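Local coordinates for protein mannan endo-1,4-beta-mannosidase (Mytilus edulis, PDB 2C0H) that hydrolyses internal beta-1,4-mannosidic linkages in mannans, galactomannans and glucomannans as a monomeric family 5 glycoside hydrolase, at residues S22-A27 with R335-L340; Y31-G36 with G70-E75; N87-D92 with K143-A148; V205-A210 with G250-G255; A219-G224 with G255-Y260. The protein carries 3 engineered substitutions. One frame throughout, in Å; residues are numbered along the deposited sequence.

Contact 1 of 5, residues S22-A27 with R335-L340; sequences SGANQA and RGMQHL. Unlike the reference sequence in segment 335-340: Met337 (reference Ile).
Met337, an isoleucine in the reference sequence, presses the end of its side chain against strand 17-25 at Gly23 and Ala24. Its CE methyl meets Ala24 CB at 3.9 Å and lies equally near the carbonyl carbon of Gly23, while SD stays 4.2 Å from Gly23 CA. The chain runs straight out from the helix and then bends at the sulfur (chi3 -136°), which turns the methyl along the strand. Small residues suit this stretch: Ala24 adds a single methyl, and at Gly23 the helix-facing side is bare backbone. The arrangement belongs to the TIM barrel, in which the inner strand 17-25 is covered by the outer helix 330-339; the two short segments run nearly antiparallel (159°), their axes 8.3 Å apart. Phe309 of helix 305-314 touches Ser22, Met337 and Leu340 as well. Toward Ser22 the fit is looser. Its hydroxyl OG comes no closer than 4.0 Å to Met337 CG and 4.2 Å to Leu340 CD1, and a water takes up the polar work instead. Ser22 OG donates to that water over 2.7 Å, and the water donates in turn to Met337 O, a carbonyl that also receives the N-H of Leu340 in the last helical turn.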
# COMPACT_ATOMS: atom_id res chain seq x y z
N SER A 22 -0.10 9.45 9.39
CA SER A 22 -1.00 10.46 8.83
C SER A 22 -0.35 11.08 7.61
O SER A 22 0.77 11.58 7.69
CB SER A 22 -1.19 11.55 9.87
OG SER A 22 -2.01 12.59 9.35
N GLY A 23 -1.04 11.10 6.48
CA GLY A 23 -0.43 11.71 5.30
C GLY A 23 -1.24 11.54 4.06
O GLY A 23 -2.46 11.59 4.10
N ALA A 24 -0.54 11.32 2.95
CA ALA A 24 -1.16 11.33 1.65
C ALA A 24 -0.48 10.42 0.67
O ALA A 24 0.70 10.11 0.80
CB ALA A 24 -1.18 12.74 1.11
N ASN A 25 -1.24 10.03 -0.34
CA ASN A 25 -0.71 9.43 -1.55
C ASN A 25 -0.15 10.52 -2.44
O ASN A 25 -0.81 11.53 -2.64
CB ASN A 25 -1.84 8.72 -2.32
CG ASN A 25 -2.29 7.45 -1.67
OD1 ASN A 25 -1.83 6.37 -2.04
ND2 ASN A 25 -3.24 7.55 -0.73
N GLN A 26 1.03 10.31 -3.00
CA GLN A 26 1.55 11.26 -4.01
C GLN A 26 0.60 11.23 -5.22
O GLN A 26 0.12 12.29 -5.63
CB GLN A 26 3.02 10.98 -4.36
CG GLN A 26 3.71 12.08 -5.20
CD GLN A 26 4.18 13.31 -4.40
OE1 GLN A 26 4.74 13.20 -3.32
NE2 GLN A 26 3.97 14.49 -4.97
N ALA A 27 0.25 10.09 -5.82
CA ALA A 27 0.93 8.80 -5.74
C ALA A 27 2.04 8.74 -6.81
O ALA A 27 2.80 7.77 -6.86
CB ALA A 27 -0.07 7.69 -5.98
N ARG A 335 -5.62 20.30 5.39
CA ARG A 335 -6.44 20.71 6.53
C ARG A 335 -6.80 19.49 7.40
O ARG A 335 -6.82 19.57 8.62
CB ARG A 335 -7.71 21.42 6.04
CG ARG A 335 -8.33 22.41 7.02
CD ARG A 335 -9.60 23.00 6.43
NE ARG A 335 -10.63 21.98 6.34
CZ ARG A 335 -11.13 21.47 5.21
NH1 ARG A 335 -10.81 21.96 4.03
NH2 ARG A 335 -12.04 20.50 5.29
N GLY A 336 -7.05 18.35 6.77
CA GLY A 336 -7.31 17.11 7.51
C GLY A 336 -6.11 16.68 8.32
O GLY A 336 -6.25 16.38 9.51
N MET A 337 -4.93 16.63 7.69
CA MET A 337 -3.68 16.26 8.38
C MET A 337 -3.41 17.16 9.57
O MET A 337 -3.02 16.71 10.63
CB MET A 337 -2.47 16.40 7.45
CG MET A 337 -2.30 15.36 6.44
SD MET A 337 -0.90 15.84 5.40
CE MET A 337 -1.66 15.45 3.83
N GLN A 338 -3.60 18.45 9.35
CA GLN A 338 -3.33 19.46 10.37
C GLN A 338 -4.14 19.24 11.64
O GLN A 338 -3.68 19.61 12.75
CB GLN A 338 -3.64 20.82 9.74
CG GLN A 338 -3.18 22.01 10.51
CD GLN A 338 -3.53 23.27 9.75
OE1 GLN A 338 -2.67 24.13 9.52
NE2 GLN A 338 -4.78 23.37 9.33
N HIS A 339 -5.33 18.66 11.50
CA HIS A 339 -6.22 18.38 12.64
C HIS A 339 -5.56 17.44 13.64
O HIS A 339 -5.78 17.55 14.83
CB HIS A 339 -7.57 17.79 12.19
CG HIS A 339 -8.55 17.66 13.30
ND1 HIS A 339 -9.05 18.75 13.97
CD2 HIS A 339 -9.10 16.57 13.89
CE1 HIS A 339 -9.87 18.34 14.92
NE2 HIS A 339 -9.93 17.03 14.89
N LEU A 340 -4.71 16.54 13.16
CA LEU A 340 -4.04 15.60 14.06
C LEU A 340 -2.65 16.04 14.53
O LEU A 340 -2.04 15.34 15.35
CB LEU A 340 -3.92 14.23 13.38
CG LEU A 340 -5.20 13.54 12.94
CD1 LEU A 340 -4.85 12.14 12.43
CD2 LEU A 340 -6.23 13.45 14.05
O HOH W 1 -1.31 14.69 10.85

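Contact 2 of 5, residues Y31-G36 with G70-E75; sequences YARDFG and GESTPE
Ala32 O takes the hydroxyl proton of Ser72 in a short bond of 2.6 Å to OG, the donor lying in the carbonyl plane at a C=O...O angle of 147°; a water held by Ser72 N, 2.8 Å from Ala32 O, probably donates to it too. The Ser72 bond joins two loops that follow neighbouring strands, 17-25 and 61-68, at the catalytic mouth of the TIM barrel, and Tyr31 borders Trp65, a probable substrate-binding residue. Ser72 OG also receives a proton from another water 3.0 Å away, which donates to Phe35 O as well and accepts from Thr73 OG1, itself also bonded to His67. Glu71 bends at chi2 (93°), bringing its carboxylate over Ala32, with CD 3.5 Å from the small CB and nearly perpendicular to the Tyr31 ring (83°). A water 2.9 Å from Glu71 OE1 probably donates to it and also bonds to Tyr31 OH, in the ring plane at its edge, while OE2 is held by the backbone N of Glu69. Were Glu71 an alanine, Glu69 N would probably lose this acceptor and the water its link to Tyr31. Arg33 NH2 is 6.5 Å from Glu71 OE1, too far to pair; one guanidinium face instead covers aliphatic Glu71 CB, 4.0 Å from NH2. Farther along, Thr73 CG2 rests 3.5 Å from Phe35 O.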
# COMPACT_ATOMS: atom_id res chain seq x y z
N TYR A 31 3.69 9.47 -14.03
CA TYR A 31 3.12 8.11 -13.79
C TYR A 31 4.01 7.01 -14.36
O TYR A 31 4.25 6.98 -15.55
CB TYR A 31 1.71 8.02 -14.40
CG TYR A 31 0.95 6.73 -14.21
CD1 TYR A 31 0.13 6.52 -13.11
CD2 TYR A 31 0.98 5.73 -15.18
CE1 TYR A 31 -0.60 5.36 -12.96
CE2 TYR A 31 0.25 4.57 -15.03
CZ TYR A 31 -0.53 4.38 -13.92
OH TYR A 31 -1.26 3.23 -13.78
N ALA A 32 4.50 6.14 -13.47
CA ALA A 32 5.35 4.97 -13.80
C ALA A 32 6.77 5.30 -14.26
O ALA A 32 7.53 4.39 -14.64
CB ALA A 32 4.66 4.08 -14.80
N ARG A 33 7.15 6.58 -14.21
CA ARG A 33 8.42 7.07 -14.73
C ARG A 33 9.04 8.11 -13.77
O ARG A 33 9.54 9.15 -14.20
CB ARG A 33 8.20 7.66 -16.13
CG ARG A 33 7.72 6.66 -17.15
CD ARG A 33 7.54 7.27 -18.54
NE ARG A 33 6.81 6.36 -19.41
CZ ARG A 33 7.35 5.36 -20.12
NH1 ARG A 33 8.66 5.12 -20.10
NH2 ARG A 33 6.56 4.60 -20.87
N ASP A 34 9.04 7.80 -12.47
CA ASP A 34 9.53 8.73 -11.46
C ASP A 34 10.93 8.40 -10.90
O ASP A 34 11.59 9.27 -10.35
CB ASP A 34 8.53 8.84 -10.31
CG ASP A 34 7.37 9.76 -10.61
OD1 ASP A 34 7.61 10.84 -11.18
OD2 ASP A 34 6.23 9.42 -10.25
N PHE A 35 11.34 7.13 -11.00
CA PHE A 35 12.61 6.67 -10.44
C PHE A 35 13.32 5.78 -11.45
O PHE A 35 12.67 5.05 -12.19
CB PHE A 35 12.35 5.88 -9.14
CG PHE A 35 11.63 6.68 -8.08
CD1 PHE A 35 12.33 7.48 -7.20
CD2 PHE A 35 10.25 6.67 -8.01
CE1 PHE A 35 11.67 8.24 -6.24
CE2 PHE A 35 9.58 7.43 -7.05
CZ PHE A 35 10.30 8.21 -6.18
N GLY A 36 14.65 5.84 -11.46
CA GLY A 36 15.46 5.14 -12.45
C GLY A 36 15.61 5.96 -13.71
O GLY A 36 14.81 6.87 -13.97
N GLY A 70 5.25 -2.04 -15.06
CA GLY A 70 6.55 -2.29 -15.67
C GLY A 70 6.88 -1.44 -16.88
O GLY A 70 7.69 -1.84 -17.70
N GLU A 71 6.28 -0.25 -16.98
CA GLU A 71 6.56 0.68 -18.09
C GLU A 71 8.04 1.08 -18.25
O GLU A 71 8.55 1.12 -19.38
CB GLU A 71 5.72 1.95 -17.93
CG GLU A 71 4.20 1.77 -18.15
CD GLU A 71 3.38 1.51 -16.88
OE1 GLU A 71 2.22 1.97 -16.82
OE2 GLU A 71 3.87 0.82 -15.96
N SER A 72 8.72 1.42 -17.15
CA SER A 72 10.13 1.88 -17.19
C SER A 72 11.08 1.09 -16.28
O SER A 72 12.27 1.02 -16.55
CB SER A 72 10.24 3.39 -16.92
OG SER A 72 9.91 3.72 -15.59
N THR A 73 10.55 0.50 -15.21
CA THR A 73 11.32 -0.34 -14.28
C THR A 73 10.43 -1.52 -13.83
O THR A 73 9.22 -1.42 -13.82
CB THR A 73 11.79 0.45 -13.03
OG1 THR A 73 10.66 0.77 -12.20
CG2 THR A 73 12.54 1.75 -13.41
N PRO A 74 11.03 -2.69 -13.51
CA PRO A 74 12.42 -3.06 -13.68
C PRO A 74 12.73 -3.35 -15.15
O PRO A 74 11.90 -3.06 -16.01
CB PRO A 74 12.52 -4.33 -12.83
CG PRO A 74 11.22 -4.95 -12.94
CD PRO A 74 10.23 -3.79 -12.96
N GLU A 75 13.89 -3.95 -15.43
CA GLU A 75 14.25 -4.32 -16.80
C GLU A 75 13.77 -5.74 -17.15
O GLU A 75 14.04 -6.68 -16.41
CB GLU A 75 15.77 -4.23 -16.99
CG GLU A 75 16.37 -2.86 -16.67
CD GLU A 75 15.68 -1.71 -17.41
OE1 GLU A 75 15.83 -1.62 -18.65
OE2 GLU A 75 14.99 -0.87 -16.75
O HOH W 2 -0.48 1.39 -15.89
O HOH W 3 7.59 1.61 -14.45
O HOH W 4 9.92 3.52 -12.58

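Contact 3 of 5, residues N87-D92 with K143-A148; sequences NTLISD and KPMANA
Helix 89-102 in its first turn meets helix 131-149 near its last, the backbones coming nearest at Ile90 and Met145, whose CA atoms are 6.6 Å apart. The first of these turns is closed by Asp92 N bonding to Thr88 O. In the second, Pro144 has no N-H to give to the preceding turn, which goes with a kink there, yet its carbonyl still accepts from Ala148 N at 3.1 Å. Ile90 carries the contact. With CG2 anti to its backbone N (chi1 -67° for CG1), both ends of its branched chain face the partner helix: CG2 touches Ala148 CB at 3.8 Å, and CD1 reaches the same methyl at 3.9 Å while lying 4.1 Å from Pro144 O. A branched side chain thus spans one helical turn, and the small Ala148 gives it room. Both are outer helices of the TIM barrel; strand 106-113 and the short helix 121-129 come between them in the chain. Deeper in, Leu89 and Met145 cross at a slant, Leu89 CD2 lying 4.1 Å from Met145 SD. Both are buried apolar side chains, and Met145, bent at chi3 (52°), also packs on Leu66 and His67 of strand 61-68.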
# COMPACT_ATOMS: atom_id res chain seq x y z
N ASN A 87 20.88 1.47 -13.54
CA ASN A 87 21.93 1.87 -12.59
C ASN A 87 21.68 3.15 -11.78
O ASN A 87 22.50 3.51 -10.93
CB ASN A 87 23.31 1.93 -13.25
CG ASN A 87 23.40 2.93 -14.38
OD1 ASN A 87 22.65 3.90 -14.44
ND2 ASN A 87 24.35 2.69 -15.30
N THR A 88 20.56 3.83 -12.03
CA THR A 88 20.18 4.95 -11.17
C THR A 88 18.88 4.72 -10.40
O THR A 88 18.42 5.63 -9.70
CB THR A 88 20.10 6.28 -11.96
OG1 THR A 88 19.18 6.13 -13.05
CG2 THR A 88 21.46 6.67 -12.50
N LEU A 89 18.28 3.53 -10.47
CA LEU A 89 17.05 3.28 -9.70
C LEU A 89 17.28 3.44 -8.20
O LEU A 89 16.58 4.18 -7.52
CB LEU A 89 16.44 1.90 -10.01
CG LEU A 89 15.17 1.52 -9.21
CD1 LEU A 89 14.07 2.59 -9.38
CD2 LEU A 89 14.64 0.14 -9.59
N ILE A 90 18.25 2.71 -7.66
CA ILE A 90 18.50 2.76 -6.23
C ILE A 90 18.97 4.16 -5.79
O ILE A 90 18.50 4.66 -4.78
CB ILE A 90 19.48 1.64 -5.79
CG1 ILE A 90 18.78 0.29 -5.99
CG2 ILE A 90 19.92 1.81 -4.32
CD1 ILE A 90 19.66 -0.93 -5.88
N SER A 91 19.87 4.79 -6.55
CA SER A 91 20.38 6.12 -6.18
C SER A 91 19.28 7.19 -6.25
O SER A 91 19.26 8.09 -5.41
CB SER A 91 21.63 6.50 -6.98
OG SER A 91 21.42 6.42 -8.37
N ASP A 92 18.36 7.07 -7.21
CA ASP A 92 17.16 7.94 -7.27
C ASP A 92 16.27 7.73 -6.04
O ASP A 92 15.81 8.69 -5.42
CB ASP A 92 16.31 7.66 -8.52
CG ASP A 92 16.78 8.41 -9.76
OD1 ASP A 92 17.81 9.10 -9.76
OD2 ASP A 92 16.05 8.29 -10.76
N LYS A 143 14.83 -8.16 -4.27
CA LYS A 143 15.81 -8.36 -3.20
C LYS A 143 16.94 -7.30 -3.21
O LYS A 143 17.24 -6.72 -2.16
CB LYS A 143 16.34 -9.80 -3.19
CG LYS A 143 15.36 -10.78 -2.63
CD LYS A 143 15.97 -12.16 -2.45
CE LYS A 143 15.04 -13.08 -1.74
NZ LYS A 143 15.61 -14.47 -1.63
N PRO A 144 17.58 -7.04 -4.36
CA PRO A 144 18.59 -5.97 -4.44
C PRO A 144 18.10 -4.62 -3.93
O PRO A 144 18.82 -3.93 -3.20
CB PRO A 144 18.93 -5.93 -5.94
CG PRO A 144 18.67 -7.31 -6.40
CD PRO A 144 17.49 -7.80 -5.63
N MET A 145 16.87 -4.25 -4.29
CA MET A 145 16.29 -2.99 -3.90
C MET A 145 16.05 -2.93 -2.39
O MET A 145 16.46 -1.97 -1.72
CB MET A 145 14.99 -2.78 -4.66
CG MET A 145 14.41 -1.42 -4.59
SD MET A 145 13.24 -1.25 -5.97
CE MET A 145 12.21 -2.70 -5.75
N ALA A 146 15.41 -3.96 -1.85
CA ALA A 146 15.07 -3.99 -0.43
C ALA A 146 16.32 -4.05 0.43
O ALA A 146 16.40 -3.43 1.48
CB ALA A 146 14.15 -5.13 -0.13
N ASN A 147 17.33 -4.79 -0.03
CA ASN A 147 18.57 -4.89 0.73
C ASN A 147 19.35 -3.56 0.75
O ASN A 147 19.89 -3.15 1.78
CB ASN A 147 19.44 -6.01 0.14
CG ASN A 147 20.54 -6.44 1.08
OD1 ASN A 147 20.28 -6.81 2.22
ND2 ASN A 147 21.77 -6.38 0.60
N ALA A 148 19.39 -2.87 -0.38
CA ALA A 148 20.15 -1.64 -0.52
C ALA A 148 19.57 -0.49 0.32
O ALA A 148 20.31 0.35 0.81
CB ALA A 148 20.21 -1.22 -1.98

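Contact 4 of 5, residues V205-A210 with G250-G255; sequences VNWQAA and GGKQSG
Helix 198-215 lies against the loop that follows helix 243-250, so closely at Ala210 and Gly255 that their CA atoms are 3.9 Å apart. The loop leaves its helix through Gly251, at positive phi, and then makes a type I turn from Lys252 to Gly255, closed by Gly255 N on Lys252 O. Asn206 binds this turn with both ends of its amide. OD1 accepts the N-H of Lys252 at 2.9 Å, on a lone pair, while ND2 gives one proton to Lys252 O at 2.9 Å, nearly straight (163°), and the other to Gly255 O, also at 2.9 Å but more bent (148°). Three bonds fix the amide's rotation, and asparagine suits the place because it donates and accepts side by side. Such loops lead the TIM barrel chain from an outer helix back to the next inner strand, here 260-263, at the end remote from the catalytic face. Trp207 NE1 bonds in the ring plane to Gly250 O at 2.9 Å, and one face of its five-membered ring is covered by Lys252, whose CE lies 4.1 Å from the centroid, 7° off the normal. The ammonium NZ lies farther along, too distant for more than a weak cation-pi attraction. Glycines are needed where the loop touches the helix: a CB on Gly250 would run into Asn206 OD1, and one on Gly255 into Asn206 O, which instead takes a CA-H...O contact from Gly255 CA at 3.4 Å. Beside it, Ala210 CB offers only a methyl, 3.4 Å from Ser254 OG.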
# COMPACT_ATOMS: atom_id res chain seq x y z
N VAL A 205 1.31 -12.20 -3.71
CA VAL A 205 1.57 -11.44 -2.51
C VAL A 205 2.47 -12.23 -1.56
O VAL A 205 3.45 -11.70 -1.07
CB VAL A 205 0.26 -11.05 -1.83
CG1 VAL A 205 0.53 -10.40 -0.51
CG2 VAL A 205 -0.56 -10.10 -2.75
N ASN A 206 2.11 -13.49 -1.31
CA ASN A 206 2.89 -14.36 -0.41
C ASN A 206 4.38 -14.42 -0.80
O ASN A 206 5.27 -14.29 0.05
CB ASN A 206 2.26 -15.76 -0.43
CG ASN A 206 2.96 -16.77 0.46
OD1 ASN A 206 3.44 -17.80 -0.04
ND2 ASN A 206 2.96 -16.54 1.77
N TRP A 207 4.67 -14.61 -2.08
CA TRP A 207 6.08 -14.75 -2.50
C TRP A 207 6.89 -13.44 -2.37
O TRP A 207 8.06 -13.45 -2.00
CB TRP A 207 6.16 -15.29 -3.93
CG TRP A 207 5.85 -16.77 -4.07
CD1 TRP A 207 5.06 -17.54 -3.27
CD2 TRP A 207 6.37 -17.64 -5.08
NE1 TRP A 207 5.03 -18.85 -3.73
CE2 TRP A 207 5.83 -18.93 -4.85
CE3 TRP A 207 7.23 -17.45 -6.17
CZ2 TRP A 207 6.13 -20.03 -5.66
CZ3 TRP A 207 7.53 -18.56 -6.99
CH2 TRP A 207 6.98 -19.82 -6.71
N GLN A 208 6.28 -12.30 -2.68
CA GLN A 208 6.99 -11.05 -2.58
C GLN A 208 7.17 -10.59 -1.13
O GLN A 208 8.20 -10.04 -0.79
CB GLN A 208 6.31 -9.99 -3.45
CG GLN A 208 6.46 -10.33 -4.93
CD GLN A 208 5.75 -9.35 -5.83
OE1 GLN A 208 6.31 -8.31 -6.19
NE2 GLN A 208 4.53 -9.68 -6.19
N ALA A 209 6.17 -10.86 -0.29
CA ALA A 209 6.29 -10.58 1.14
C ALA A 209 7.42 -11.38 1.75
O ALA A 209 8.22 -10.86 2.51
CB ALA A 209 5.00 -10.87 1.83
N ALA A 210 7.51 -12.66 1.38
CA ALA A 210 8.59 -13.50 1.90
C ALA A 210 9.97 -13.02 1.45
O ALA A 210 10.93 -13.01 2.24
CB ALA A 210 8.34 -14.95 1.51
N GLY A 250 0.39 -19.60 -1.56
CA GLY A 250 1.77 -19.58 -2.08
C GLY A 250 2.76 -20.51 -1.40
O GLY A 250 3.84 -20.77 -1.93
N GLY A 251 2.45 -20.96 -0.19
CA GLY A 251 3.30 -21.92 0.50
C GLY A 251 4.47 -21.39 1.31
O GLY A 251 5.17 -22.18 1.96
N LYS A 252 4.71 -20.07 1.30
CA LYS A 252 5.84 -19.50 2.05
C LYS A 252 5.39 -19.06 3.45
O LYS A 252 4.60 -18.13 3.60
CB LYS A 252 6.46 -18.30 1.31
CG LYS A 252 6.83 -18.54 -0.14
CD LYS A 252 8.07 -19.39 -0.31
CE LYS A 252 8.58 -19.26 -1.73
NZ LYS A 252 9.60 -20.29 -2.05
N GLN A 253 5.90 -19.72 4.48
CA GLN A 253 5.44 -19.44 5.84
C GLN A 253 5.72 -18.01 6.33
O GLN A 253 4.97 -17.46 7.14
CB GLN A 253 6.04 -20.44 6.83
CG GLN A 253 5.57 -21.86 6.64
CD GLN A 253 4.14 -22.09 7.08
OE1 GLN A 253 3.64 -21.44 8.01
NE2 GLN A 253 3.47 -23.03 6.44
N SER A 254 6.80 -17.41 5.83
CA SER A 254 7.20 -16.05 6.22
C SER A 254 6.49 -14.98 5.40
O SER A 254 6.67 -13.80 5.67
CB SER A 254 8.70 -15.87 6.04
OG SER A 254 9.07 -16.06 4.69
N GLY A 255 5.70 -15.40 4.42
CA GLY A 255 5.12 -14.47 3.44
C GLY A 255 3.79 -13.92 3.89
O GLY A 255 2.78 -14.10 3.24

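Contact 5 of 5, residues A219-G224 with G255-Y260; sequences AMVTVG and GTLSFY
Thr222 stands over one face of the Phe259 ring, its CB 4.2 Å from the centroid and displaced toward the rim, where strand 221-225 of the TIM barrel meets the run leading into its parallel neighbour, strand 260-263. The threonine also binds its partner's backbone: with OG1 anti to the Thr222 N (chi1 -170°), the hydroxyl donates to Phe259 O at 2.7 Å, approaching from 45° above the carbonyl plane. A valine at Thr222 would probably leave Phe259 O without this donor. Met220, on the same side of the chain, sets CB 4.1 Å from Phe259 CE2. Ser258 holds Val221 at both its polar backbone atoms: Ser258 OG accepts from Val221 N at 3.0 Å, nearly straight (167°), and Ser258 N donates to Val221 O at 2.8 Å, so the small hydroxyl acts as a backbone carbonyl would. The valines turn to the other side, toward helix 198-215. Leu257 crosses Val223 at a slant, its CD2 reaching Val223 CG2 at 4.0 Å and also Val221 CG1 at 4.2 Å, branched chains that fill the layer between strand and helix. Val223 N is buried without any polar partner, with Leu257 CD1 4.0 Å away.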
# COMPACT_ATOMS: atom_id res chain seq x y z
N ALA A 219 11.22 -5.32 7.92
CA ALA A 219 10.45 -4.48 6.99
C ALA A 219 8.94 -4.58 7.23
O ALA A 219 8.41 -5.64 7.57
CB ALA A 219 10.75 -4.87 5.55
N MET A 220 8.26 -3.45 7.03
CA MET A 220 6.82 -3.40 6.99
C MET A 220 6.34 -3.66 5.57
O MET A 220 6.84 -3.03 4.63
CB MET A 220 6.32 -2.03 7.46
CG MET A 220 6.76 -1.66 8.86
SD MET A 220 5.87 -2.54 10.14
CE MET A 220 6.91 -3.97 10.44
N VAL A 221 5.44 -4.62 5.42
CA VAL A 221 4.85 -5.01 4.13
C VAL A 221 3.30 -5.03 4.21
O VAL A 221 2.72 -5.52 5.17
CB VAL A 221 5.35 -6.41 3.68
CG1 VAL A 221 4.81 -6.77 2.32
CG2 VAL A 221 6.87 -6.45 3.66
N THR A 222 2.65 -4.50 3.18
CA THR A 222 1.20 -4.48 3.11
C THR A 222 0.71 -4.68 1.65
O THR A 222 1.51 -4.93 0.75
CB THR A 222 0.65 -3.17 3.74
OG1 THR A 222 -0.77 -3.25 3.88
CG2 THR A 222 0.99 -1.97 2.89
N VAL A 223 -0.61 -4.63 1.46
CA VAL A 223 -1.30 -4.62 0.16
C VAL A 223 -2.46 -3.65 0.26
O VAL A 223 -3.19 -3.68 1.23
CB VAL A 223 -1.86 -6.01 -0.20
CG1 VAL A 223 -2.73 -5.96 -1.47
CG2 VAL A 223 -0.74 -6.99 -0.37
N GLY A 224 -2.63 -2.79 -0.74
CA GLY A 224 -3.75 -1.85 -0.75
C GLY A 224 -5.05 -2.41 -1.34
O GLY A 224 -5.28 -2.32 -2.55
N GLY A 255 5.70 -15.40 4.42
CA GLY A 255 5.12 -14.47 3.44
C GLY A 255 3.79 -13.92 3.89
O GLY A 255 2.78 -14.10 3.24
N THR A 256 3.83 -13.21 5.02
CA THR A 256 2.64 -12.64 5.63
C THR A 256 2.79 -11.12 5.70
O THR A 256 3.90 -10.59 5.67
CB THR A 256 2.43 -13.20 7.05
OG1 THR A 256 3.64 -13.02 7.81
CG2 THR A 256 2.10 -14.71 6.98
N LEU A 257 1.67 -10.42 5.77
CA LEU A 257 1.70 -8.96 5.83
C LEU A 257 1.95 -8.48 7.25
O LEU A 257 1.65 -9.19 8.22
CB LEU A 257 0.38 -8.38 5.32
CG LEU A 257 -0.08 -8.78 3.91
CD1 LEU A 257 -1.36 -8.01 3.56
CD2 LEU A 257 1.00 -8.55 2.88
N SER A 258 2.48 -7.26 7.36
CA SER A 258 2.70 -6.59 8.64
C SER A 258 1.43 -5.90 9.10
O SER A 258 1.09 -5.95 10.28
CB SER A 258 3.79 -5.53 8.49
OG SER A 258 4.98 -6.09 7.94
N PHE A 259 0.78 -5.22 8.17
CA PHE A 259 -0.49 -4.55 8.44
C PHE A 259 -1.37 -4.56 7.20
O PHE A 259 -0.90 -4.85 6.09
CB PHE A 259 -0.31 -3.13 9.04
CG PHE A 259 0.40 -2.14 8.16
CD1 PHE A 259 -0.30 -1.41 7.20
CD2 PHE A 259 1.76 -1.86 8.34
CE1 PHE A 259 0.35 -0.48 6.39
CE2 PHE A 259 2.41 -0.91 7.55
CZ PHE A 259 1.69 -0.23 6.57
N TYR A 260 -2.65 -4.31 7.41
CA TYR A 260 -3.65 -4.29 6.34
C TYR A 260 -3.85 -2.84 5.92
O TYR A 260 -3.58 -1.91 6.67
CB TYR A 260 -4.97 -4.89 6.82
CG TYR A 260 -4.93 -6.36 7.24
CD1 TYR A 260 -4.59 -7.35 6.32
CD2 TYR A 260 -5.24 -6.74 8.52
CE1 TYR A 260 -4.57 -8.68 6.68
CE2 TYR A 260 -5.22 -8.08 8.89
CZ TYR A 260 -4.88 -9.03 7.97
OH TYR A 260 -4.86 -10.35 8.36

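The five contacts lie around a single TIM barrel. Contacts 2 and 3 touch, through a probable hydrogen bond from Gly36 N to Asp92 OD2 (2.9 Å) and through Phe35 CB on Leu89 CD1. Contacts 4 and 5 share Gly255 and meet again where Val205 CG1 packs on Val223 CG2 at 3.6 Å, so helix, strand and loop form one block. Contact 1 stands across the barrel from contact 4, their centres about 31 Å apart. The side chains of Ala24 in contact 1 and Val223 in contact 5 lie about 10 Å and 8 Å from those of the probable nucleophile Glu294 and proton donor Glu163, whereas contact 2 probably borders the substrate cleft, the Tyr31 side chain about 4 Å from that of Trp65.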